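Local coordinates for protein shikimate dehydrogenase (Thermotoga maritima, PDB 3U62) that probably catalyses the reversible NADPH-linked reduction of 3-dehydroshikimate to shikimate, a step on the route to chorismate and the aromatic amino acids, at residues P16-E21 with E246-V251; I37-F42 with T59-E64; C84-K89 with K234-Y239; K165-L170 with K191-V196. One frame throughout, in Å; residues are numbered along the deposited sequence.

Followed from the N terminus, the chain first enters interaction 1, whose loop closes only near the C terminus and encloses all the others: it binds helix 15-26 of the substrate-binding domain to helix 241-248. Interaction 2 is a short closure inside it, joining the loops after strands 31-36 and 55-58. Interaction 3 opens afterwards at strand 84-86 and closes at the end of helix 222-235, spanning all six strands of the parallel sheet. Nested within that span, interaction 4 pairs neighbouring strands of this sheet, with its nearest atoms about 22 Å from interaction 3. None of the loops cross. Interactions 1 and 3 touch through Tyr19 and Trp236; the other pairs stay apart.

Interaction 1: residues P16-E21 with E246-V251; sequences PRLYNE and EVFGEV
Leu18 inserts its forked side chain between Phe248, Glu250 and Val251, and each branch has a different neighbour. Its CB lies over the Phe248 ring, 4.2 Å from the centroid, a CH-pi contact. Farther along, CD1 touches Val251 CG1 at 3.6 Å, while CD2 rests against the carboxylate carbon CD of Glu250. Phe248 drives its ring toward helix 15-26, and its CZ corner meets Tyr19, the residue after Leu18: CZ stands 3.7 Å above the plane of the Tyr19 ring, over the middle. The two planes are 78° apart, which makes this a T-shaped (edge-to-face) pair with Phe248 giving the edge. With CG turned beside its backbone N (chi1 -73°), Tyr19 presents this face to Phe248 while its hydroxyl bonds to Asn232 on helix 222-235. The contact thus docks helix 241-248, near the C terminus, onto helix 15-26 of the substrate-binding domain, with helix 222-235 covering both aromatic residues. An alanine in place of Tyr19 would leave the edge of Phe248 without the face it meets and would probably open a gap there, with Asn232 losing its phenolic partner. Val247 closes the other flank, its CG1 lying 3.6 Å from Leu18 O and against the extended Glu21 side chain, which runs past it the opposite way. Beyond it two carboxylates approach, their planes nearly perpendicular, with Glu21 OE1 3.1 Å from Glu250 OE1. So close a pair of acceptors would be expected to raise the proton affinity of one of them, although Arg17 NE, 5.0 Å from Glu250 OE2, may soften the repulsion.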
# COMPACT_ATOMS: atom_id res chain seq x y z
N PRO A 16 3.56 4.12 14.47
CA PRO A 16 4.31 4.19 15.73
C PRO A 16 3.57 3.62 16.95
O PRO A 16 4.16 2.83 17.69
CB PRO A 16 4.57 5.69 15.90
CG PRO A 16 4.60 6.21 14.51
CD PRO A 16 3.55 5.43 13.78
N ARG A 17 2.31 4.01 17.15
CA ARG A 17 1.54 3.53 18.30
C ARG A 17 1.40 2.00 18.31
O ARG A 17 1.52 1.37 19.36
CB ARG A 17 0.15 4.19 18.36
CG ARG A 17 -0.76 3.81 17.20
CD ARG A 17 -2.21 4.14 17.43
NE ARG A 17 -3.01 3.70 16.28
CZ ARG A 17 -4.20 4.19 15.95
NH1 ARG A 17 -4.76 5.16 16.66
NH2 ARG A 17 -4.84 3.72 14.88
N LEU A 18 1.17 1.42 17.13
CA LEU A 18 0.96 -0.02 17.00
C LEU A 18 2.23 -0.84 17.21
O LEU A 18 2.22 -1.80 17.98
CB LEU A 18 0.29 -0.36 15.67
CG LEU A 18 -1.22 -0.13 15.61
CD1 LEU A 18 -1.67 0.04 14.17
CD2 LEU A 18 -1.99 -1.26 16.30
N TYR A 19 3.31 -0.46 16.53
CA TYR A 19 4.58 -1.16 16.70
C TYR A 19 5.12 -1.03 18.12
O TYR A 19 5.63 -2.00 18.69
CB TYR A 19 5.63 -0.69 15.68
CG TYR A 19 5.40 -1.16 14.26
CD1 TYR A 19 4.64 -0.40 13.37
CD2 TYR A 19 5.98 -2.34 13.79
CE1 TYR A 19 4.44 -0.82 12.06
CE2 TYR A 19 5.78 -2.76 12.48
CZ TYR A 19 5.01 -2.00 11.62
OH TYR A 19 4.82 -2.41 10.32
N ASN A 20 5.01 0.17 18.70
CA ASN A 20 5.46 0.40 20.08
C ASN A 20 4.66 -0.38 21.11
O ASN A 20 5.23 -0.88 22.09
CB ASN A 20 5.47 1.89 20.42
CG ASN A 20 6.62 2.63 19.77
OD1 ASN A 20 7.76 2.15 19.76
ND2 ASN A 20 6.34 3.81 19.23
N GLU A 21 3.34 -0.48 20.92
CA GLU A 21 2.50 -1.30 21.78
C GLU A 21 2.88 -2.78 21.63
O GLU A 21 2.95 -3.51 22.62
CB GLU A 21 1.01 -1.11 21.47
CG GLU A 21 0.06 -1.81 22.44
CD GLU A 21 -1.41 -1.75 22.03
OE1 GLU A 21 -1.72 -1.28 20.91
OE2 GLU A 21 -2.27 -2.17 22.83
N GLU A 246 -2.77 -10.15 18.83
CA GLU A 246 -3.38 -9.42 19.93
C GLU A 246 -3.34 -7.91 19.70
O GLU A 246 -4.35 -7.22 19.85
CB GLU A 246 -2.71 -9.78 21.25
CG GLU A 246 -3.37 -9.17 22.48
CD GLU A 246 -2.70 -9.60 23.77
OE1 GLU A 246 -2.24 -8.71 24.52
OE2 GLU A 246 -2.63 -10.82 24.03
N VAL A 247 -2.16 -7.39 19.33
CA VAL A 247 -1.96 -5.95 19.21
C VAL A 247 -2.44 -5.40 17.86
O VAL A 247 -3.26 -4.48 17.82
CB VAL A 247 -0.48 -5.54 19.49
CG1 VAL A 247 -0.25 -4.06 19.21
CG2 VAL A 247 -0.10 -5.88 20.93
N PHE A 248 -1.94 -5.98 16.77
CA PHE A 248 -2.29 -5.51 15.43
C PHE A 248 -3.70 -5.93 14.98
O PHE A 248 -4.25 -5.34 14.05
CB PHE A 248 -1.25 -5.94 14.40
CG PHE A 248 -0.04 -5.04 14.35
CD1 PHE A 248 0.98 -5.17 15.28
CD2 PHE A 248 0.07 -4.07 13.36
CE1 PHE A 248 2.10 -4.34 15.24
CE2 PHE A 248 1.19 -3.23 13.31
CZ PHE A 248 2.20 -3.37 14.25
N GLY A 249 -4.27 -6.93 15.65
CA GLY A 249 -5.63 -7.37 15.36
C GLY A 249 -6.68 -6.28 15.58
O GLY A 249 -7.80 -6.38 15.07
N GLU A 250 -6.30 -5.24 16.32
CA GLU A 250 -7.19 -4.11 16.60
C GLU A 250 -7.53 -3.29 15.34
O GLU A 250 -8.58 -2.64 15.30
CB GLU A 250 -6.64 -3.21 17.71
CG GLU A 250 -5.51 -2.27 17.30
CD GLU A 250 -4.96 -1.46 18.47
OE1 GLU A 250 -4.27 -2.05 19.34
OE2 GLU A 250 -5.20 -0.23 18.51
N VAL A 251 -6.67 -3.34 14.33
CA VAL A 251 -6.93 -2.64 13.06
C VAL A 251 -8.02 -3.34 12.24
O VAL A 251 -8.55 -2.75 11.30
CB VAL A 251 -5.65 -2.45 12.19
CG1 VAL A 251 -4.53 -1.80 13.00
CG2 VAL A 251 -5.18 -3.76 11.56

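Interaction 2: residues I37-F42 with T59-E64. With SO4 (sulfate ion), chain C.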
# COMPACT_ATOMS: atom_id res chain seq x y z
N ILE A 37 9.89 13.84 6.16
CA ILE A 37 10.95 14.44 5.35
C ILE A 37 10.37 14.95 4.03
O ILE A 37 9.81 14.16 3.26
CB ILE A 37 12.08 13.41 5.05
CG1 ILE A 37 12.56 12.76 6.35
CG2 ILE A 37 13.24 14.09 4.32
CD1 ILE A 37 13.31 11.44 6.16
N PRO A 38 10.50 16.26 3.76
CA PRO A 38 10.06 16.77 2.47
C PRO A 38 10.97 16.28 1.34
O PRO A 38 12.16 16.06 1.57
CB PRO A 38 10.17 18.29 2.63
CG PRO A 38 11.16 18.49 3.72
CD PRO A 38 10.99 17.33 4.65
N PRO A 39 10.41 16.09 0.12
CA PRO A 39 11.17 15.60 -1.03
C PRO A 39 12.46 16.38 -1.29
O PRO A 39 13.48 15.78 -1.65
CB PRO A 39 10.20 15.79 -2.20
CG PRO A 39 8.86 15.69 -1.58
CD PRO A 39 8.98 16.29 -0.21
N GLU A 40 12.41 17.69 -1.10
CA GLU A 40 13.57 18.57 -1.33
C GLU A 40 14.71 18.35 -0.33
O GLU A 40 15.86 18.73 -0.60
CB GLU A 40 13.14 20.04 -1.37
CG GLU A 40 12.54 20.59 -0.06
CD GLU A 40 11.03 20.45 0.04
OE1 GLU A 40 10.44 19.58 -0.65
OE2 GLU A 40 10.41 21.20 0.82
N SER A 41 14.40 17.74 0.81
CA SER A 41 15.40 17.50 1.85
C SER A 41 15.85 16.04 1.92
O SER A 41 16.74 15.70 2.71
CB SER A 41 14.86 17.94 3.22
OG SER A 41 14.52 19.31 3.22
N PHE A 42 15.25 15.19 1.09
CA PHE A 42 15.45 13.74 1.19
C PHE A 42 16.91 13.28 1.05
O PHE A 42 17.39 12.53 1.90
CB PHE A 42 14.57 12.99 0.19
CG PHE A 42 14.57 11.49 0.39
CD1 PHE A 42 13.65 10.90 1.25
CD2 PHE A 42 15.49 10.68 -0.28
CE1 PHE A 42 13.64 9.52 1.44
CE2 PHE A 42 15.49 9.30 -0.09
CZ PHE A 42 14.56 8.72 0.76
N THR A 59 6.82 5.39 3.16
CA THR A 59 5.54 5.59 2.50
C THR A 59 5.68 6.74 1.49
O THR A 59 6.80 7.19 1.22
CB THR A 59 4.38 5.81 3.52
OG1 THR A 59 3.13 5.85 2.83
CG2 THR A 59 4.58 7.10 4.33
N ILE A 60 4.57 7.21 0.94
CA ILE A 60 4.59 8.33 -0.01
C ILE A 60 5.30 9.55 0.58
O ILE A 60 5.15 9.85 1.77
CB ILE A 60 3.17 8.72 -0.50
CG1 ILE A 60 2.25 9.07 0.68
CG2 ILE A 60 2.57 7.60 -1.36
CD1 ILE A 60 1.05 9.93 0.31
N PRO A 61 6.09 10.26 -0.25
CA PRO A 61 6.40 9.99 -1.65
C PRO A 61 7.80 9.42 -1.84
O PRO A 61 8.50 9.80 -2.79
CB PRO A 61 6.32 11.39 -2.27
CG PRO A 61 6.80 12.32 -1.16
CD PRO A 61 6.64 11.57 0.16
N HIS A 62 8.20 8.50 -0.97
CA HIS A 62 9.60 8.08 -0.89
C HIS A 62 9.91 6.62 -1.21
O HIS A 62 11.07 6.21 -1.14
CB HIS A 62 10.16 8.41 0.50
CG HIS A 62 10.19 9.88 0.80
ND1 HIS A 62 10.13 10.37 2.09
CD2 HIS A 62 10.28 10.95 -0.01
CE1 HIS A 62 10.19 11.69 2.05
NE2 HIS A 62 10.26 12.07 0.79
N LYS A 63 8.89 5.83 -1.55
CA LYS A 63 9.09 4.40 -1.79
C LYS A 63 10.03 4.11 -2.97
O LYS A 63 10.92 3.27 -2.85
CB LYS A 63 7.75 3.67 -1.97
CG LYS A 63 6.90 3.63 -0.71
CD LYS A 63 5.70 2.69 -0.84
CE LYS A 63 4.70 3.15 -1.90
NZ LYS A 63 4.13 4.50 -1.62
N GLU A 64 9.83 4.81 -4.08
CA GLU A 64 10.74 4.71 -5.22
C GLU A 64 12.06 5.42 -4.92
O GLU A 64 13.13 4.92 -5.25
CB GLU A 64 10.09 5.30 -6.48
CG GLU A 64 10.80 4.95 -7.80
CD GLU A 64 12.03 5.82 -8.07
OE1 GLU A 64 12.01 7.02 -7.72
OE2 GLU A 64 13.01 5.29 -8.64
S SO4 C . 5.98 6.59 -3.87
O1 SO4 C . 5.46 7.91 -4.21
O2 SO4 C . 7.29 6.41 -4.50
O3 SO4 C . 5.06 5.57 -4.34
O4 SO4 C . 6.11 6.48 -2.42
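Phe42 lays its CD1 3.4 Å above the plane of the His62 ring, near the centre, while Pro61 CD covers the opposite face. The two rings are inclined at 47°, and the imidazole is sandwiched between an aromatic carbon and a proline. Pro39 CG touches Pro61 CG at 4.0 Å beside it; the peptide bond before Pro61 is cis. This packing backs a turn whose next residue, Lys63, has its CB directed away from segment 37-42 and wraps its side chain round a bound sulfate. Lys63 CB lies 3.3 Å from sulfate O4, and CG stays close to the same oxygen. CD draws off slightly, and a bend at the third and fourth torsions (chi3 -65°, chi4 -60°) brings CE back toward O3. At the tip NZ bonds to both, 2.9 Å to O4 and 3.1 Å to O3. The backbone joins in, with Lys63 N bonded to O4 and Glu64 N to O2 at 3.0 Å. Lys63 is the predicted proton acceptor, and Gly118 N, from the predicted NADP(+)-binding loop, holds the sulfate too. So many N-H donors converging imply a pocket that attracts an anion, here a sulfate probably from the crystallisation liquor, where the predicted catalytic lysine meets the predicted NADP(+) loop.

Interaction 3: residues C84-K89 with K234-Y239; sequences CVFRGK and KIWGIY
Phe86 and Trp236 form the apolar centre, with Phe86 CD1 3.4 Å from Trp236 CD1 and the ring planes set obliquely at 55°. A chi1 of -169° swings the Phe86 ring away from its own backbone N and out over the helix end, so that Trp236 CA sits almost exactly above its face, 4.2 Å from the centroid, in a CH-pi contact. Ile235 CG2 packs against Phe86 CB at 4.2 Å. On the next inward-facing position of the strand, Cys84 SG lies obliquely beside the indole, 3.6 Å from NE1, a sulfur-aromatic contact. The polar edge is a single bond: Trp236 NE1 donates to Val85 O at 3.1 Å, approaching from above the carbonyl plane. A phenylalanine in place of Trp236 would lack the indole N-H, which would probably weaken the strand's hold on the helix end and open a gap beside Cys84 SG. Gly237, next to Trp236, is the first residue to leave helical angles, its positive phi part of a Schellman motif. Strand 84-86, between strands 55-58 and 89-91 and joined to the latter by a type I' turn, is thereby pinned to the end of helix 222-235, where Trp236 also stacks on Phe3 and packs against Tyr19 of helix 15-26.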
# COMPACT_ATOMS: atom_id res chain seq x y z
N CYS A 84 10.02 -1.23 3.01
CA CYS A 84 10.62 -1.82 4.20
C CYS A 84 12.12 -1.97 4.02
O CYS A 84 12.58 -2.66 3.10
CB CYS A 84 9.97 -3.18 4.51
SG CYS A 84 10.62 -4.00 6.00
N VAL A 85 12.87 -1.32 4.90
CA VAL A 85 14.33 -1.38 4.86
C VAL A 85 14.85 -2.05 6.13
O VAL A 85 14.31 -1.84 7.22
CB VAL A 85 14.96 0.03 4.70
CG1 VAL A 85 16.48 -0.02 4.82
CG2 VAL A 85 14.56 0.64 3.36
N PHE A 86 15.88 -2.87 5.98
CA PHE A 86 16.59 -3.44 7.11
C PHE A 86 18.08 -3.53 6.82
O PHE A 86 18.51 -4.29 5.94
CB PHE A 86 16.02 -4.82 7.47
CG PHE A 86 16.52 -5.37 8.79
CD1 PHE A 86 16.51 -4.58 9.94
CD2 PHE A 86 16.98 -6.68 8.88
CE1 PHE A 86 16.97 -5.08 11.16
CE2 PHE A 86 17.43 -7.19 10.10
CZ PHE A 86 17.43 -6.39 11.24
N ARG A 87 18.85 -2.73 7.55
CA ARG A 87 20.32 -2.73 7.49
C ARG A 87 20.88 -2.75 6.06
O ARG A 87 21.64 -3.64 5.68
CB ARG A 87 20.89 -3.86 8.36
CG ARG A 87 20.61 -3.61 9.82
CD ARG A 87 21.00 -4.75 10.73
NE ARG A 87 20.87 -4.32 12.11
CZ ARG A 87 20.71 -5.12 13.16
NH1 ARG A 87 20.65 -6.44 13.00
NH2 ARG A 87 20.60 -4.60 14.37
N GLY A 88 20.47 -1.75 5.28
CA GLY A 88 21.00 -1.54 3.94
C GLY A 88 20.26 -2.26 2.83
O GLY A 88 20.53 -2.03 1.65
N LYS A 89 19.33 -3.14 3.20
CA LYS A 89 18.57 -3.92 2.22
C LYS A 89 17.14 -3.39 2.12
O LYS A 89 16.52 -3.06 3.13
CB LYS A 89 18.55 -5.41 2.60
CG LYS A 89 19.91 -6.02 2.94
CD LYS A 89 20.84 -6.08 1.73
CE LYS A 89 22.22 -6.55 2.14
NZ LYS A 89 23.23 -6.29 1.08
N LYS A 234 8.69 -9.98 10.27
CA LYS A 234 9.39 -11.20 9.89
C LYS A 234 10.77 -10.88 9.29
O LYS A 234 11.76 -11.53 9.62
CB LYS A 234 8.56 -12.03 8.91
CG LYS A 234 7.36 -12.72 9.53
CD LYS A 234 6.61 -13.54 8.50
CE LYS A 234 5.37 -14.20 9.10
NZ LYS A 234 4.68 -15.08 8.12
N ILE A 235 10.80 -9.88 8.41
CA ILE A 235 12.05 -9.40 7.81
C ILE A 235 13.01 -8.88 8.89
O ILE A 235 14.21 -9.17 8.85
CB ILE A 235 11.79 -8.33 6.72
CG1 ILE A 235 11.18 -8.98 5.48
CG2 ILE A 235 13.08 -7.59 6.35
CD1 ILE A 235 10.61 -8.01 4.47
N TRP A 236 12.47 -8.15 9.86
CA TRP A 236 13.26 -7.58 10.95
C TRP A 236 13.66 -8.62 12.01
O TRP A 236 14.43 -8.31 12.92
CB TRP A 236 12.52 -6.40 11.58
CG TRP A 236 12.35 -5.22 10.65
CD1 TRP A 236 13.16 -4.88 9.60
CD2 TRP A 236 11.32 -4.22 10.70
NE1 TRP A 236 12.69 -3.74 8.99
CE2 TRP A 236 11.57 -3.31 9.65
CE3 TRP A 236 10.22 -4.00 11.54
CZ2 TRP A 236 10.75 -2.20 9.40
CZ3 TRP A 236 9.40 -2.89 11.29
CH2 TRP A 236 9.68 -2.01 10.23
N GLY A 237 13.14 -9.84 11.88
CA GLY A 237 13.47 -10.95 12.77
C GLY A 237 12.89 -10.82 14.16
O GLY A 237 13.44 -11.34 15.13
N ILE A 238 11.76 -10.12 14.26
CA ILE A 238 11.14 -9.80 15.55
C ILE A 238 9.63 -10.08 15.55
O ILE A 238 8.86 -9.37 16.21
CB ILE A 238 11.43 -8.33 15.96
CG1 ILE A 238 11.02 -7.35 14.85
CG2 ILE A 238 12.90 -8.17 16.35
CD1 ILE A 238 11.18 -5.88 15.19
N TYR A 239 9.23 -11.12 14.83
CA TYR A 239 7.83 -11.49 14.72
C TYR A 239 7.41 -12.51 15.78
O TYR A 239 7.96 -13.61 15.87
CB TYR A 239 7.51 -12.00 13.31
CG TYR A 239 6.08 -12.45 13.12
CD1 TYR A 239 5.03 -11.53 13.18
CD2 TYR A 239 5.78 -13.79 12.87
CE1 TYR A 239 3.71 -11.94 13.01
CE2 TYR A 239 4.46 -14.20 12.69
CZ TYR A 239 3.43 -13.28 12.76
OH TYR A 239 2.13 -13.68 12.58

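Interaction 4: residues K165-L170 with K191-V196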
# COMPACT_ATOMS: atom_id res chain seq x y z
N LYS A 165 -17.19 0.61 -15.73
CA LYS A 165 -18.42 0.00 -16.22
C LYS A 165 -18.17 -1.36 -16.89
O LYS A 165 -19.02 -2.26 -16.81
CB LYS A 165 -19.12 0.96 -17.20
CG LYS A 165 -20.44 0.46 -17.79
CD LYS A 165 -21.55 0.35 -16.75
CE LYS A 165 -22.82 -0.21 -17.36
NZ LYS A 165 -23.90 -0.38 -16.34
N LYS A 166 -17.00 -1.51 -17.51
CA LYS A 166 -16.63 -2.74 -18.22
C LYS A 166 -15.80 -3.71 -17.36
O LYS A 166 -15.35 -4.75 -17.85
CB LYS A 166 -15.87 -2.40 -19.51
CG LYS A 166 -16.71 -1.67 -20.56
CD LYS A 166 -15.94 -1.46 -21.86
CE LYS A 166 -16.88 -0.85 -22.92
NZ LYS A 166 -16.21 -0.69 -24.24
N ALA A 167 -15.62 -3.37 -16.09
CA ALA A 167 -14.75 -4.14 -15.19
C ALA A 167 -15.54 -4.87 -14.10
O ALA A 167 -16.73 -4.63 -13.91
CB ALA A 167 -13.71 -3.23 -14.57
N LYS A 168 -14.85 -5.76 -13.39
CA LYS A 168 -15.45 -6.51 -12.30
C LYS A 168 -14.81 -6.22 -10.94
O LYS A 168 -15.42 -6.46 -9.90
CB LYS A 168 -15.42 -8.02 -12.59
CG LYS A 168 -16.35 -8.44 -13.72
CD LYS A 168 -16.59 -9.94 -13.72
CE LYS A 168 -17.49 -10.35 -14.86
NZ LYS A 168 -17.88 -11.79 -14.77
N SER A 169 -13.58 -5.71 -10.95
CA SER A 169 -12.90 -5.31 -9.72
C SER A 169 -12.27 -3.93 -9.85
O SER A 169 -11.77 -3.56 -10.91
CB SER A 169 -11.82 -6.33 -9.34
OG SER A 169 -12.39 -7.62 -9.13
N LEU A 170 -12.30 -3.17 -8.75
CA LEU A 170 -11.72 -1.84 -8.70
C LEU A 170 -10.81 -1.67 -7.49
O LEU A 170 -11.21 -1.97 -6.36
CB LEU A 170 -12.82 -0.77 -8.69
CG LEU A 170 -12.43 0.70 -8.51
CD1 LEU A 170 -11.66 1.22 -9.71
CD2 LEU A 170 -13.65 1.56 -8.25
N LYS A 191 -21.95 -0.34 -9.46
CA LYS A 191 -22.96 -1.24 -8.90
C LYS A 191 -22.73 -2.73 -9.15
O LYS A 191 -23.03 -3.56 -8.28
CB LYS A 191 -24.37 -0.84 -9.37
CG LYS A 191 -24.65 -1.07 -10.85
CD LYS A 191 -26.05 -0.64 -11.24
CE LYS A 191 -26.31 -0.95 -12.71
NZ LYS A 191 -27.65 -0.45 -13.16
N ASN A 192 -22.21 -3.07 -10.32
CA ASN A 192 -22.04 -4.47 -10.71
C ASN A 192 -20.62 -5.00 -10.54
O ASN A 192 -20.32 -6.12 -10.97
CB ASN A 192 -22.51 -4.69 -12.15
CG ASN A 192 -24.03 -4.64 -12.27
OD1 ASN A 192 -24.76 -4.91 -11.31
ND2 ASN A 192 -24.51 -4.31 -13.46
N LEU A 193 -19.75 -4.22 -9.90
CA LEU A 193 -18.44 -4.72 -9.50
C LEU A 193 -18.62 -5.80 -8.44
O LEU A 193 -19.56 -5.75 -7.64
CB LEU A 193 -17.57 -3.59 -8.95
CG LEU A 193 -17.12 -2.46 -9.88
CD1 LEU A 193 -16.53 -1.32 -9.08
CD2 LEU A 193 -16.13 -2.94 -10.94
N SER A 194 -17.71 -6.77 -8.43
CA SER A 194 -17.71 -7.79 -7.39
C SER A 194 -16.72 -7.46 -6.28
O SER A 194 -16.82 -8.00 -5.17
CB SER A 194 -17.40 -9.17 -7.99
OG SER A 194 -16.13 -9.19 -8.64
N LEU A 195 -15.77 -6.57 -6.57
CA LEU A 195 -14.78 -6.14 -5.58
C LEU A 195 -14.48 -4.65 -5.69
O LEU A 195 -14.17 -4.14 -6.77
CB LEU A 195 -13.48 -6.95 -5.72
CG LEU A 195 -12.25 -6.52 -4.90
CD1 LEU A 195 -12.46 -6.74 -3.40
CD2 LEU A 195 -11.01 -7.24 -5.38
N VAL A 196 -14.60 -3.95 -4.56
CA VAL A 196 -14.09 -2.59 -4.42
C VAL A 196 -13.04 -2.61 -3.32
O VAL A 196 -13.32 -2.96 -2.17
CB VAL A 196 -15.22 -1.57 -4.10
CG1 VAL A 196 -14.63 -0.22 -3.71
CG2 VAL A 196 -16.16 -1.42 -5.30
O HOH W 1 -13.56 -9.65 -7.84
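Leu193 leans its two methyl branches across the start of the neighbouring strand: CD1 meets Leu170 CB at 3.8 Å, and CD2 comes 3.5 Å from Ala167 O. The two leucines approach at a slant. Leu193 CG is swung beside its own backbone N (chi1 -66°), which puts the fork over the segment 165-170. Beyond it the segments run as parallel strands, and the pairing sorts the side chains. Ser169 and Leu195 lie on one face, where Ser169 OG rests 3.6 Å from Leu195 CB; Leu170 and Val196 point to the other, the face that Leu193 CD1 also reaches. The backbone locks this register. Leu170 N bonds to Leu195 O at 2.9 Å, and just before the strands begin Lys168 O takes Ser194 N at 2.7 Å, in the carbonyl plane, with a weak second bond from Leu195 N. Ser194 holds OG between its backbone N and carbonyl carbon (chi1 60°), on the side of the same oxygen, and a water joins this hydroxyl to Ser169 OG, 2.7 Å from each. Ser169 OG is bonded to Lys108 O as well, so the small polar patch bordering Leu195 is well supplied with partners. At the far end Lys165 NZ and Lys191 NZ, 4.9 Å apart, gather round the carboxylate of Asp188, which forms a salt bridge with Lys165 and a long, weak pair with Lys191. Within the parallel sheet of the Rossmann-type cofactor domain, strand 169-172 has strand 111-114 on its other side, helix 187-190 makes the beta-alpha-beta crossover to strand 195-198, and helix 205-213 covers Leu170 and Val196.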